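Local coordinates for protein OLD nuclease (Thermus scotoductus, PDB 6P74) that degrades linear or supercoiled double-stranded DNA from 5' to 3' with divalent metal ions, nicks circular DNA, and has DNA-stimulated ATPase activity, at residues W49-F61 with L92-L105. Numbering follows the deposited sequence.
Sequences WPSLRSFRIPQDF and LTCKGEDADFHVDL. With SO4 (sulfate ion), chain K.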
loop_
_atom_site.group_PDB
_atom_site.type_symbol
_atom_site.label_atom_id
_atom_site.label_comp_id
_atom_site.label_asym_id
_atom_site.label_seq_id
_atom_site.Cartn_x
_atom_site.Cartn_y
_atom_site.Cartn_z
ATOM N N TRP A 49 -9.834 1.927 -13.976
ATOM C CA TRP A 49 -10.851 2.963 -14.029
ATOM C C TRP A 49 -11.199 3.428 -12.617
ATOM O O TRP A 49 -11.545 2.599 -11.764
ATOM C CB TRP A 49 -12.112 2.474 -14.736
ATOM C CG TRP A 49 -13.067 3.602 -14.914
ATOM C CD1 TRP A 49 -14.045 3.995 -14.045
ATOM C CD2 TRP A 49 -13.096 4.534 -16.001
ATOM N NE1 TRP A 49 -14.698 5.099 -14.539
ATOM C CE2 TRP A 49 -14.136 5.449 -15.739
ATOM C CE3 TRP A 49 -12.353 4.672 -17.182
ATOM C CZ2 TRP A 49 -14.453 6.488 -16.610
ATOM C CZ3 TRP A 49 -12.672 5.700 -18.050
ATOM C CH2 TRP A 49 -13.712 6.596 -17.761
ATOM N N PRO A 50 -11.131 4.727 -12.337
ATOM C CA PRO A 50 -11.415 5.225 -10.981
ATOM C C PRO A 50 -12.854 4.949 -10.590
ATOM O O PRO A 50 -13.788 5.392 -11.255
ATOM C CB PRO A 50 -11.160 6.733 -11.090
ATOM C CG PRO A 50 -10.458 6.935 -12.371
ATOM C CD PRO A 50 -10.822 5.814 -13.274
ATOM N N SER A 51 -13.031 4.227 -9.493
ATOM C CA SER A 51 -14.367 3.998 -8.969
ATOM C C SER A 51 -14.263 3.881 -7.453
ATOM O O SER A 51 -13.197 4.099 -6.867
ATOM C CB SER A 51 -15.002 2.768 -9.626
ATOM O OG SER A 51 -14.220 1.611 -9.416
ATOM N N LEU A 52 -15.385 3.555 -6.815
ATOM C CA LEU A 52 -15.382 3.388 -5.369
ATOM C C LEU A 52 -14.400 2.298 -4.942
ATOM O O LEU A 52 -13.855 2.355 -3.833
ATOM C CB LEU A 52 -16.806 3.084 -4.891
ATOM C CG LEU A 52 -17.095 3.227 -3.395
ATOM C CD1 LEU A 52 -16.688 4.607 -2.873
ATOM C CD2 LEU A 52 -18.578 2.943 -3.114
ATOM N N ARG A 53 -14.157 1.304 -5.810
ATOM C CA ARG A 53 -13.160 0.263 -5.566
ATOM C C ARG A 53 -11.733 0.785 -5.604
ATOM O O ARG A 53 -10.806 0.019 -5.311
ATOM C CB ARG A 53 -13.281 -0.860 -6.598
ATOM C CG ARG A 53 -14.459 -1.798 -6.425
ATOM C CD ARG A 53 -14.543 -2.778 -7.595
ATOM N NE ARG A 53 -14.303 -2.105 -8.872
ATOM C CZ ARG A 53 -14.981 -2.352 -9.991
ATOM N NH1 ARG A 53 -15.953 -3.255 -9.996
ATOM N NH2 ARG A 53 -14.692 -1.684 -11.101
ATOM N N SER A 54 -11.524 2.046 -5.981
ATOM C CA SER A 54 -10.175 2.586 -6.038
ATOM C C SER A 54 -9.700 3.124 -4.695
ATOM O O SER A 54 -8.487 3.243 -4.484
ATOM C CB SER A 54 -10.099 3.701 -7.086
ATOM O OG SER A 54 -10.484 3.238 -8.366
ATOM N N PHE A 55 -10.618 3.454 -3.794
ATOM C CA PHE A 55 -10.285 4.100 -2.536
ATOM C C PHE A 55 -10.376 3.118 -1.376
ATOM O O PHE A 55 -11.130 2.143 -1.418
ATOM C CB PHE A 55 -11.219 5.286 -2.270
ATOM C CG PHE A 55 -11.005 6.450 -3.196
ATOM C CD1 PHE A 55 -11.641 6.501 -4.430
ATOM C CD2 PHE A 55 -10.183 7.503 -2.827
ATOM C CE1 PHE A 55 -11.451 7.587 -5.284
ATOM C CE2 PHE A 55 -9.985 8.586 -3.668
ATOM C CZ PHE A 55 -10.619 8.631 -4.900
ATOM N N ARG A 56 -9.591 3.389 -0.339
ATOM C CA ARG A 56 -9.773 2.778 0.970
ATOM C C ARG A 56 -10.529 3.772 1.854
ATOM O O ARG A 56 -10.102 4.925 2.010
ATOM C CB ARG A 56 -8.420 2.388 1.581
ATOM C CG ARG A 56 -7.542 1.524 0.667
ATOM C CD ARG A 56 -6.275 1.021 1.367
ATOM N NE ARG A 56 -6.323 -0.425 1.618
ATOM C CZ ARG A 56 -5.312 -1.149 2.106
ATOM N NH1 ARG A 56 -4.151 -0.571 2.401
ATOM N NH2 ARG A 56 -5.461 -2.460 2.295
ATOM N N ILE A 57 -11.662 3.343 2.395
ATOM C CA ILE A 57 -12.500 4.166 3.264
ATOM C C ILE A 57 -12.464 3.551 4.658
ATOM O O ILE A 57 -12.955 2.428 4.840
ATOM C CB ILE A 57 -13.945 4.267 2.753
ATOM C CG1 ILE A 57 -13.993 4.960 1.395
ATOM C CG2 ILE A 57 -14.814 5.014 3.748
ATOM C CD1 ILE A 57 -13.577 4.074 0.254
ATOM N N PRO A 58 -11.944 4.258 5.678
ATOM C CA PRO A 58 -11.565 5.674 5.612
ATOM C C PRO A 58 -10.079 5.972 5.388
ATOM O O PRO A 58 -9.717 7.153 5.357
ATOM C CB PRO A 58 -11.992 6.192 6.988
ATOM C CG PRO A 58 -11.958 4.942 7.911
ATOM C CD PRO A 58 -11.786 3.721 7.042
ATOM N N GLN A 59 -9.251 4.936 5.228
ATOM C CA GLN A 59 -7.796 5.072 5.125
ATOM C C GLN A 59 -7.329 6.237 4.247
ATOM O O GLN A 59 -6.300 6.858 4.529
ATOM C CB GLN A 59 -7.187 3.766 4.591
ATOM C CG GLN A 59 -7.151 2.595 5.588
ATOM C CD GLN A 59 -8.262 1.559 5.360
ATOM O OE1 GLN A 59 -9.413 1.908 5.078
ATOM N NE2 GLN A 59 -7.914 0.279 5.482
ATOM N N ASP A 60 -8.056 6.542 3.173
ATOM C CA ASP A 60 -7.572 7.506 2.194
ATOM C C ASP A 60 -8.001 8.941 2.482
ATOM O O ASP A 60 -7.494 9.863 1.837
ATOM C CB ASP A 60 -8.023 7.090 0.789
ATOM C CG ASP A 60 -7.206 5.921 0.240
ATOM O OD1 ASP A 60 -6.136 5.610 0.826
ATOM O OD2 ASP A 60 -7.630 5.313 -0.774
ATOM N N PHE A 61 -8.904 9.155 3.430
ATOM C CA PHE A 61 -9.287 10.502 3.821
ATOM C C PHE A 61 -8.307 11.060 4.841
ATOM O O PHE A 61 -7.762 10.321 5.668
ATOM C CB PHE A 61 -10.689 10.508 4.430
ATOM C CG PHE A 61 -11.771 10.153 3.464
ATOM C CD1 PHE A 61 -12.041 8.827 3.160
ATOM C CD2 PHE A 61 -12.535 11.144 2.869
ATOM C CE1 PHE A 61 -13.052 8.495 2.272
ATOM C CE2 PHE A 61 -13.553 10.821 1.979
ATOM C CZ PHE A 61 -13.812 9.496 1.678
ATOM N N LEU A 92 -11.454 14.055 -9.895
ATOM C CA LEU A 92 -11.912 12.842 -9.235
ATOM C C LEU A 92 -12.315 13.203 -7.814
ATOM O O LEU A 92 -11.502 13.741 -7.051
ATOM C CB LEU A 92 -10.831 11.759 -9.238
ATOM C CG LEU A 92 -11.205 10.412 -8.599
ATOM C CD1 LEU A 92 -12.334 9.762 -9.348
ATOM C CD2 LEU A 92 -10.004 9.468 -8.549
ATOM N N THR A 93 -13.569 12.937 -7.469
ATOM C CA THR A 93 -14.084 13.237 -6.145
ATOM C C THR A 93 -14.512 11.942 -5.478
ATOM O O THR A 93 -15.088 11.062 -6.123
ATOM C CB THR A 93 -15.272 14.213 -6.200
ATOM O OG1 THR A 93 -14.915 15.385 -6.945
ATOM C CG2 THR A 93 -15.675 14.626 -4.798
ATOM N N CYS A 94 -14.220 11.819 -4.187
ATOM C CA CYS A 94 -14.751 10.729 -3.377
ATOM C C CYS A 94 -15.267 11.320 -2.075
ATOM O O CYS A 94 -14.480 11.822 -1.266
ATOM C CB CYS A 94 -13.699 9.659 -3.107
ATOM S SG CYS A 94 -14.331 8.294 -2.103
ATOM N N LYS A 95 -16.579 11.250 -1.872
ATOM C CA LYS A 95 -17.214 11.839 -0.703
ATOM C C LYS A 95 -18.395 10.969 -0.311
ATOM O O LYS A 95 -18.605 9.883 -0.858
ATOM C CB LYS A 95 -17.652 13.282 -0.986
ATOM C CG LYS A 95 -18.717 13.394 -2.062
ATOM C CD LYS A 95 -19.000 14.838 -2.417
ATOM C CE LYS A 95 -19.816 14.926 -3.691
ATOM N NZ LYS A 95 -20.138 16.336 -4.044
ATOM N N GLY A 96 -19.180 11.462 0.628
ATOM C CA GLY A 96 -20.378 10.759 1.012
ATOM C C GLY A 96 -20.873 11.278 2.337
ATOM O O GLY A 96 -20.132 11.937 3.075
ATOM N N GLU A 97 -22.137 11.018 2.634
ATOM C CA GLU A 97 -22.621 11.141 3.994
ATOM C C GLU A 97 -22.837 9.683 4.355
ATOM O O GLU A 97 -23.306 8.896 3.530
ATOM C CB GLU A 97 -23.924 11.925 4.100
ATOM C CG GLU A 97 -23.792 13.353 3.643
ATOM C CD GLU A 97 -25.055 14.144 3.885
ATOM O OE1 GLU A 97 -26.012 13.580 4.465
ATOM O OE2 GLU A 97 -25.085 15.329 3.495
ATOM N N ASP A 98 -22.458 9.317 5.576
ATOM C CA ASP A 98 -22.511 7.918 5.980
ATOM C C ASP A 98 -23.877 7.321 5.665
ATOM O O ASP A 98 -24.917 7.963 5.855
ATOM C CB ASP A 98 -22.200 7.783 7.473
ATOM C CG ASP A 98 -21.708 6.393 7.844
ATOM O OD1 ASP A 98 -20.693 5.951 7.260
ATOM O OD2 ASP A 98 -22.330 5.747 8.721
ATOM N N ALA A 99 -23.871 6.086 5.165
ATOM C CA ALA A 99 -22.631 5.342 4.946
ATOM C C ALA A 99 -22.458 4.938 3.483
ATOM O O ALA A 99 -21.866 3.897 3.191
ATOM C CB ALA A 99 -22.593 4.105 5.836
ATOM N N ASP A 100 -22.971 5.761 2.568
ATOM C CA ASP A 100 -22.833 5.530 1.130
ATOM C C ASP A 100 -21.926 6.611 0.545
ATOM O O ASP A 100 -22.324 7.768 0.380
ATOM C CB ASP A 100 -24.193 5.487 0.429
ATOM C CG ASP A 100 -25.131 6.592 0.882
ATOM O OD1 ASP A 100 -25.163 6.897 2.094
ATOM O OD2 ASP A 100 -25.851 7.147 0.023
ATOM N N PHE A 101 -20.699 6.217 0.247
ATOM C CA PHE A 101 -19.746 7.048 -0.465
ATOM C C PHE A 101 -19.825 6.738 -1.953
ATOM O O PHE A 101 -20.372 5.713 -2.371
ATOM C CB PHE A 101 -18.328 6.808 0.067
ATOM C CG PHE A 101 -18.205 7.008 1.557
ATOM C CD1 PHE A 101 -18.702 6.061 2.443
ATOM C CD2 PHE A 101 -17.609 8.147 2.071
ATOM C CE1 PHE A 101 -18.603 6.246 3.808
ATOM C CE2 PHE A 101 -17.506 8.335 3.436
ATOM C CZ PHE A 101 -18.004 7.383 4.305
ATOM N N HIS A 102 -19.278 7.645 -2.756
ATOM C CA HIS A 102 -19.320 7.504 -4.205
ATOM C C HIS A 102 -18.217 8.366 -4.781
ATOM O O HIS A 102 -17.718 9.287 -4.127
ATOM C CB HIS A 102 -20.679 7.920 -4.782
ATOM C CG HIS A 102 -21.055 9.334 -4.466
ATOM N ND1 HIS A 102 -21.713 9.689 -3.305
ATOM C CD2 HIS A 102 -20.853 10.485 -5.151
ATOM C CE1 HIS A 102 -21.903 10.997 -3.293
ATOM N NE2 HIS A 102 -21.389 11.504 -4.401
ATOM N N VAL A 103 -17.842 8.068 -6.011
ATOM C CA VAL A 103 -16.796 8.832 -6.668
ATOM C C VAL A 103 -17.316 9.297 -8.016
ATOM O O VAL A 103 -18.081 8.586 -8.677
ATOM C CB VAL A 103 -15.487 8.024 -6.809
ATOM C CG1 VAL A 103 -15.228 7.209 -5.548
ATOM C CG2 VAL A 103 -15.530 7.132 -8.021
ATOM N N ASP A 104 -16.928 10.507 -8.400
ATOM C CA ASP A 104 -17.232 11.072 -9.704
ATOM C C ASP A 104 -15.924 11.406 -10.408
ATOM O O ASP A 104 -14.966 11.861 -9.776
ATOM C CB ASP A 104 -18.096 12.332 -9.574
ATOM C CG ASP A 104 -19.300 12.124 -8.678
ATOM O OD1 ASP A 104 -20.134 11.242 -8.986
ATOM O OD2 ASP A 104 -19.412 12.847 -7.660
ATOM N N LEU A 105 -15.881 11.162 -11.711
ATOM C CA LEU A 105 -14.770 11.582 -12.558
ATOM C C LEU A 105 -15.323 12.655 -13.483
ATOM O O LEU A 105 -16.054 12.351 -14.424
ATOM C CB LEU A 105 -14.192 10.402 -13.332
ATOM C CG LEU A 105 -12.926 10.674 -14.150
ATOM C CD1 LEU A 105 -11.795 11.176 -13.267
ATOM C CD2 LEU A 105 -12.513 9.425 -14.925
HETATM S S SO4 K . -17.318 7.192 -12.451
HETATM O O1 SO4 K . -17.231 8.611 -12.111
HETATM O O2 SO4 K . -16.882 6.968 -13.826
HETATM O O3 SO4 K . -16.473 6.403 -11.554
HETATM O O4 SO4 K . -18.706 6.765 -12.309
#
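The loop 49-61 lies on one face of the hairpin formed by strands 85-97 and 100-109, in a region assigned to the N-terminal part of the ATPase domain, F55, L52 and F61 meeting C94, F101 and V103. It illustrates how alternate residues of paired antiparallel strands give a sheet one apolar face: L92, C94, F101, V103 and L105 direct their CB atoms toward the loop, while those of T93, K95, H102 and D104 point away. F55 turns one ring face to C94: C94 CB stands 3.7 Å from the ring centroid, 11° off the normal, a CH-pi contact, and C94 SG makes a Cys sulfur-aromatic contact over the same face, 4.1 Å from the centroid. L92 CD2 approaches that ring obliquely, as does V103 CG1, while V103 CG2 presses on S51 CA (3.5 Å). L52, with CG anti to its backbone N (chi1 -165°), runs along the strand from beside V103 toward F101, bringing CD2 3.4 Å from F101 O. Toward the hairpin turn, I57 CG2 sits over one face of the F101 ring, 4.0 Å from its centroid, and the F61 ring meets F101 obliquely, their planes at 56°; F61 CZ also lies 4.0 Å from C94 SG, an oblique sulfur-aromatic contact. At the other end P50 CB packs on L92 CD1, and a sulfate, probably from the crystallisation liquor, bridges the segments: W49 NE1 donates to its O2 (3.0 Å) and L105 N to its O1 (2.9 Å). The loop is itself held in shape, S51 N bonding to S54 OG and R56 N to D60 OD2. Helix 34-45 adds L43 against F55 and V44 against L92, R130 of helix 127-132 touches W49, and I70 of strand 70-76, the partner of strand 85-97, touches F55 and F61.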